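Local coordinates for putative sulfatase yidJ (Bacteroides fragilis, PDB 2QZU), which probably acts as a metal-dependent arylsulfatase, hydrolysing sulfate esters, at residues P201-S206 against N289-I293; G128-K132 against V226-P230. All coordinates share one frame; numbering follows the deposited sequence.

Interaction 1 of 2, residues P201-S206 against N289-I293; sequences PEYEAS and NVGRI
The guanidinium group of Arg292 reaches across to the neighbouring helix and meets Glu202 and Ser206 one turn apart. Arg292 NH2 donates an almost straight bond to Ser206 OG (2.7 Å, 165°), which lies close to the guanidinium plane. Arg292 NH1 donates to the backbone carbonyl Glu202 O at 3.0 Å, on a lone pair in the carbonyl plane, but the bond is more bent and leaves the guanidinium plane by 21°. That oxygen is gripped twice, because Ser206 N also donates to it within the helix. Ala205 CB lies over one face of the guanidinium, 3.7 Å from Arg292 NH1, and also meets Ile293 CG1. A bend at chi3 (58°) in the otherwise extended Arg292 chain turns its end toward the other helix. A bond from its own helix, at the guanidinium edge, also holds the group: Arg292 NH1 donates to Asn289 OD1 at 3.0 Å, which helps fix its rotation. Asn289 fits against the neighbouring helix in turn, with Asn289 CG 3.4 Å from Pro201 O and OD1 against Glu202 CA. The carboxylate of Glu202 points elsewhere, forming a salt bridge with Arg241 and a hydrogen bond with Gln198. Pro201, Asn289 and Ile293 also touch the selenomethionine Met228 on strand 222-228. Segments 201-206 and 289-293 run nearly parallel, their axes 9.1 Å apart at closest approach; their helices, 200-213 and 267-299, lie over one face of the large mixed sheet, the layering of an alpha/beta sulfatase domain of the alkaline phosphatase clan.

Interaction 2 of 2, residues G128-K132 against V226-P230; sequences GYIGK and VSMNP
Ser227 is held through both backbone and side chain by the segment that passes Ile130 and Lys132. Ser227 N donates to Ile130 O in a nearly straight bond (2.8 Å, 174°), and Ser227 O accepts from Lys132 N at 3.0 Å, so the two bonds bracket Gly131 in parallel register. Gly131 CA comes within 3.2 Å of Ser227 O, a CA-H...O contact, where the chain turns a corner. OG of Ser227 stands anti to its own N (chi1 180°), which sends it to Lys132 O, 2.8 Å away, on a lone pair in the carbonyl plane. Lys132 O accepts a second hydroxyl, Tyr129 OH at 2.6 Å, which also touches Ser227 CB. Packing around these groups is close, and Ile130 and Val226 project together toward helix 200-213. Farther along, the contact becomes looser: the extended Lys132 chain passes Asn229 with Lys132 CD no nearer than 4.2 Å to Asn229 ND2. One water bridges their polar ends, accepting from Lys132 NZ and donating to Asn229 OD1, while Asn229 ND2 is bonded to Tyr172 and Asp176. Lys132 NZ also forms a salt bridge with Asp36 and a weak bond to Ser76, predicted to become 3-oxoalanine but unmodified here; Arg80 bonds Ser227 OG. The Lys132 carbonyl, gripped by two hydroxyls, thus helps fix the root of a lysine whose tip lies at the probable active site.

How the interactions relate
From the N terminus, strand 126-130 leads into 128-132, which remains without its partner until 226-230, when interaction 2 closes a loop of 93 residues. Within that loop the chain passes 168-172, an edge strand, and then helix 200-213, which carries 201-206. Interaction 1 closes only at 289-293, on helix 267-299, with 82 residues between 201-206 and 289-293, so the two loops cross rather than nest. Helix 200-213 makes a crossover from strand 168-172 to strand 222-228, with strand 126-130 between those two in the sheet. The contacts meet where Pro201 lies on Pro230 and Glu204 on Ile130 and Met228, tying the helical layer to the sheet.

Interaction 1 of 2, residues P201-S206 against N289-I293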
loop_
_atom_site.group_PDB
_atom_site.type_symbol
_atom_site.label_atom_id
_atom_site.label_comp_id
_atom_site.label_asym_id
_atom_site.label_seq_id
_atom_site.Cartn_x
_atom_site.Cartn_y
_atom_site.Cartn_z
ATOM N N PRO A 201 17.688 -5.152 -0.800
ATOM C CA PRO A 201 19.086 -4.712 -0.856
ATOM C C PRO A 201 20.013 -5.520 0.039
ATOM O O PRO A 201 21.182 -5.706 -0.284
ATOM C CB PRO A 201 19.003 -3.248 -0.431
ATOM C CG PRO A 201 17.661 -2.835 -0.967
ATOM C CD PRO A 201 16.794 -4.006 -0.553
ATOM N N GLU A 202 19.483 -5.976 1.172
ATOM C CA GLU A 202 20.252 -6.774 2.123
ATOM C C GLU A 202 20.601 -8.130 1.534
ATOM O O GLU A 202 21.753 -8.564 1.593
ATOM C CB GLU A 202 19.453 -6.989 3.409
ATOM C CG GLU A 202 19.703 -5.973 4.492
ATOM C CD GLU A 202 18.964 -6.315 5.773
ATOM O OE1 GLU A 202 19.068 -7.478 6.222
ATOM O OE2 GLU A 202 18.287 -5.424 6.328
ATOM N N TYR A 203 19.595 -8.796 0.976
ATOM C CA TYR A 203 19.779 -10.110 0.373
ATOM C C TYR A 203 20.679 -10.000 -0.852
ATOM O O TYR A 203 21.619 -10.778 -1.026
ATOM C CB TYR A 203 18.428 -10.695 -0.040
ATOM C CG TYR A 203 18.530 -12.029 -0.755
ATOM C CD1 TYR A 203 18.901 -13.189 -0.072
ATOM C CD2 TYR A 203 18.255 -12.127 -2.118
ATOM C CE1 TYR A 203 18.996 -14.414 -0.735
ATOM C CE2 TYR A 203 18.346 -13.337 -2.785
ATOM C CZ TYR A 203 18.714 -14.474 -2.095
ATOM O OH TYR A 203 18.808 -15.662 -2.777
ATOM N N GLU A 204 20.384 -9.022 -1.698
ATOM C CA GLU A 204 21.165 -8.813 -2.903
ATOM C C GLU A 204 22.632 -8.551 -2.592
ATOM O O GLU A 204 23.513 -9.099 -3.251
ATOM C CB GLU A 204 20.548 -7.674 -3.715
ATOM C CG GLU A 204 19.249 -8.104 -4.381
ATOM C CD GLU A 204 18.276 -6.965 -4.613
ATOM O OE1 GLU A 204 18.662 -5.793 -4.415
ATOM O OE2 GLU A 204 17.119 -7.250 -4.999
ATOM N N ALA A 205 22.900 -7.725 -1.587
ATOM C CA ALA A 205 24.276 -7.437 -1.209
ATOM C C ALA A 205 24.945 -8.711 -0.685
ATOM O O ALA A 205 26.129 -8.943 -0.929
ATOM C CB ALA A 205 24.318 -6.334 -0.148
ATOM N N SER A 206 24.191 -9.542 0.032
ATOM C CA SER A 206 24.753 -10.787 0.548
ATOM C C SER A 206 25.125 -11.733 -0.587
ATOM O O SER A 206 26.168 -12.384 -0.538
ATOM C CB SER A 206 23.771 -11.481 1.490
ATOM O OG SER A 206 23.645 -10.751 2.693
ATOM N N ASN A 289 24.157 -1.118 2.226
ATOM C CA ASN A 289 24.399 -2.362 1.518
ATOM C C ASN A 289 25.419 -2.193 0.396
ATOM O O ASN A 289 26.132 -3.135 0.056
ATOM C CB ASN A 289 23.070 -2.943 1.033
ATOM C CG ASN A 289 22.292 -3.573 2.169
ATOM O OD1 ASN A 289 22.723 -4.580 2.736
ATOM N ND2 ASN A 289 21.164 -2.969 2.536
ATOM N N VAL A 290 25.504 -0.992 -0.169
ATOM C CA VAL A 290 26.506 -0.728 -1.194
ATOM C C VAL A 290 27.848 -0.800 -0.460
ATOM O O VAL A 290 28.834 -1.318 -0.983
ATOM C CB VAL A 290 26.340 0.677 -1.818
ATOM C CG1 VAL A 290 27.578 1.036 -2.635
ATOM C CG2 VAL A 290 25.102 0.703 -2.714
ATOM N N GLY A 291 27.864 -0.290 0.769
ATOM C CA GLY A 291 29.073 -0.315 1.576
ATOM C C GLY A 291 29.555 -1.736 1.820
ATOM O O GLY A 291 30.760 -1.999 1.839
ATOM N N ARG A 292 28.615 -2.657 2.008
ATOM C CA ARG A 292 28.955 -4.059 2.236
ATOM C C ARG A 292 29.643 -4.651 1.004
ATOM O O ARG A 292 30.610 -5.408 1.118
ATOM C CB ARG A 292 27.694 -4.862 2.548
ATOM C CG ARG A 292 26.994 -4.477 3.842
ATOM C CD ARG A 292 25.712 -5.284 3.989
ATOM N NE ARG A 292 25.974 -6.720 3.984
ATOM C CZ ARG A 292 25.067 -7.648 3.688
ATOM N NH1 ARG A 292 23.830 -7.292 3.361
ATOM N NH2 ARG A 292 25.391 -8.934 3.728
ATOM N N ILE A 293 29.138 -4.307 -0.178
ATOM C CA ILE A 293 29.718 -4.809 -1.425
ATOM C C ILE A 293 31.129 -4.264 -1.630
ATOM O O ILE A 293 32.048 -5.005 -1.995
ATOM C CB ILE A 293 28.833 -4.429 -2.636
ATOM C CG1 ILE A 293 27.452 -5.078 -2.487
ATOM C CG2 ILE A 293 29.497 -4.882 -3.942
ATOM C CD1 ILE A 293 26.431 -4.610 -3.525
#

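Interaction 2 of 2, residues G128-K132 against V226-P230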
loop_
_atom_site.group_PDB
_atom_site.type_symbol
_atom_site.label_atom_id
_atom_site.label_comp_id
_atom_site.label_asym_id
_atom_site.label_seq_id
_atom_site.Cartn_x
_atom_site.Cartn_y
_atom_site.Cartn_z
ATOM N N GLY A 128 27.635 -12.141 -13.932
ATOM C CA GLY A 128 26.599 -12.299 -12.920
ATOM C C GLY A 128 25.626 -11.128 -12.868
ATOM O O GLY A 128 26.016 -9.978 -13.063
ATOM N N TYR A 129 24.355 -11.419 -12.611
ATOM C CA TYR A 129 23.331 -10.385 -12.519
ATOM C C TYR A 129 22.432 -10.694 -11.325
ATOM O O TYR A 129 21.867 -11.780 -11.229
ATOM C CB TYR A 129 22.482 -10.341 -13.797
ATOM C CG TYR A 129 21.615 -9.096 -13.913
ATOM C CD1 TYR A 129 21.977 -8.048 -14.764
ATOM C CD2 TYR A 129 20.458 -8.949 -13.149
ATOM C CE1 TYR A 129 21.211 -6.886 -14.851
ATOM C CE2 TYR A 129 19.679 -7.782 -13.228
ATOM C CZ TYR A 129 20.067 -6.759 -14.080
ATOM O OH TYR A 129 19.328 -5.601 -14.161
ATOM N N ILE A 130 22.310 -9.736 -10.413
ATOM C CA ILE A 130 21.480 -9.916 -9.228
ATOM C C ILE A 130 20.504 -8.748 -9.122
ATOM O O ILE A 130 20.917 -7.592 -9.164
ATOM C CB ILE A 130 22.352 -9.941 -7.942
ATOM C CG1 ILE A 130 23.396 -11.056 -8.032
ATOM C CG2 ILE A 130 21.472 -10.130 -6.714
ATOM C CD1 ILE A 130 24.433 -10.999 -6.926
ATOM N N GLY A 131 19.212 -9.042 -9.001
ATOM C CA GLY A 131 18.250 -7.962 -8.859
ATOM C C GLY A 131 17.210 -7.818 -9.946
ATOM O O GLY A 131 16.874 -8.778 -10.642
ATOM N N LYS A 132 16.705 -6.596 -10.085
ATOM C CA LYS A 132 15.669 -6.256 -11.055
ATOM C C LYS A 132 16.198 -6.155 -12.483
ATOM O O LYS A 132 17.172 -5.451 -12.747
ATOM C CB LYS A 132 15.024 -4.930 -10.639
ATOM C CG LYS A 132 13.942 -4.424 -11.567
ATOM C CD LYS A 132 13.389 -3.103 -11.057
ATOM C CE LYS A 132 12.401 -2.510 -12.047
ATOM N NZ LYS A 132 11.919 -1.175 -11.600
ATOM N N VAL A 226 24.442 -5.431 -9.862
ATOM C CA VAL A 226 23.610 -5.551 -8.674
ATOM C C VAL A 226 22.562 -4.455 -8.877
ATOM O O VAL A 226 22.865 -3.270 -8.771
ATOM C CB VAL A 226 24.410 -5.299 -7.375
ATOM C CG1 VAL A 226 23.503 -5.474 -6.169
ATOM C CG2 VAL A 226 25.580 -6.270 -7.291
ATOM N N SER A 227 21.342 -4.875 -9.195
ATOM C CA SER A 227 20.233 -3.968 -9.473
ATOM C C SER A 227 19.220 -3.965 -8.328
ATOM O O SER A 227 18.334 -4.821 -8.266
ATOM C CB SER A 227 19.564 -4.401 -10.783
ATOM O OG SER A 227 18.469 -3.571 -11.120
HETATM N N MSE A 228 19.351 -2.991 -7.430
HETATM C CA MSE A 228 18.463 -2.887 -6.271
HETATM C C MSE A 228 17.188 -2.120 -6.592
HETATM O O MSE A 228 17.193 -1.210 -7.421
HETATM C CB MSE A 228 19.202 -2.211 -5.118
HETATM C CG MSE A 228 20.435 -2.978 -4.660
HETATM SE SE MSE A 228 21.442 -1.978 -3.338
HETATM C CE MSE A 228 22.766 -3.325 -2.891
ATOM N N ASN A 229 16.102 -2.486 -5.920
ATOM C CA ASN A 229 14.808 -1.855 -6.154
ATOM C C ASN A 229 14.632 -0.546 -5.377
ATOM O O ASN A 229 14.348 0.494 -5.974
ATOM C CB ASN A 229 13.678 -2.841 -5.840
ATOM C CG ASN A 229 12.432 -2.574 -6.665
ATOM O OD1 ASN A 229 12.018 -1.428 -6.821
ATOM N ND2 ASN A 229 11.830 -3.632 -7.196
ATOM N N PRO A 230 14.782 -0.571 -4.038
ATOM C CA PRO A 230 14.622 0.703 -3.323
ATOM C C PRO A 230 15.684 1.652 -3.888
ATOM O O PRO A 230 16.730 1.198 -4.342
ATOM C CB PRO A 230 14.921 0.328 -1.873
ATOM C CG PRO A 230 14.538 -1.133 -1.798
ATOM C CD PRO A 230 15.059 -1.681 -3.106
HETATM O O HOH W 1 10.546 -1.459 -9.261
#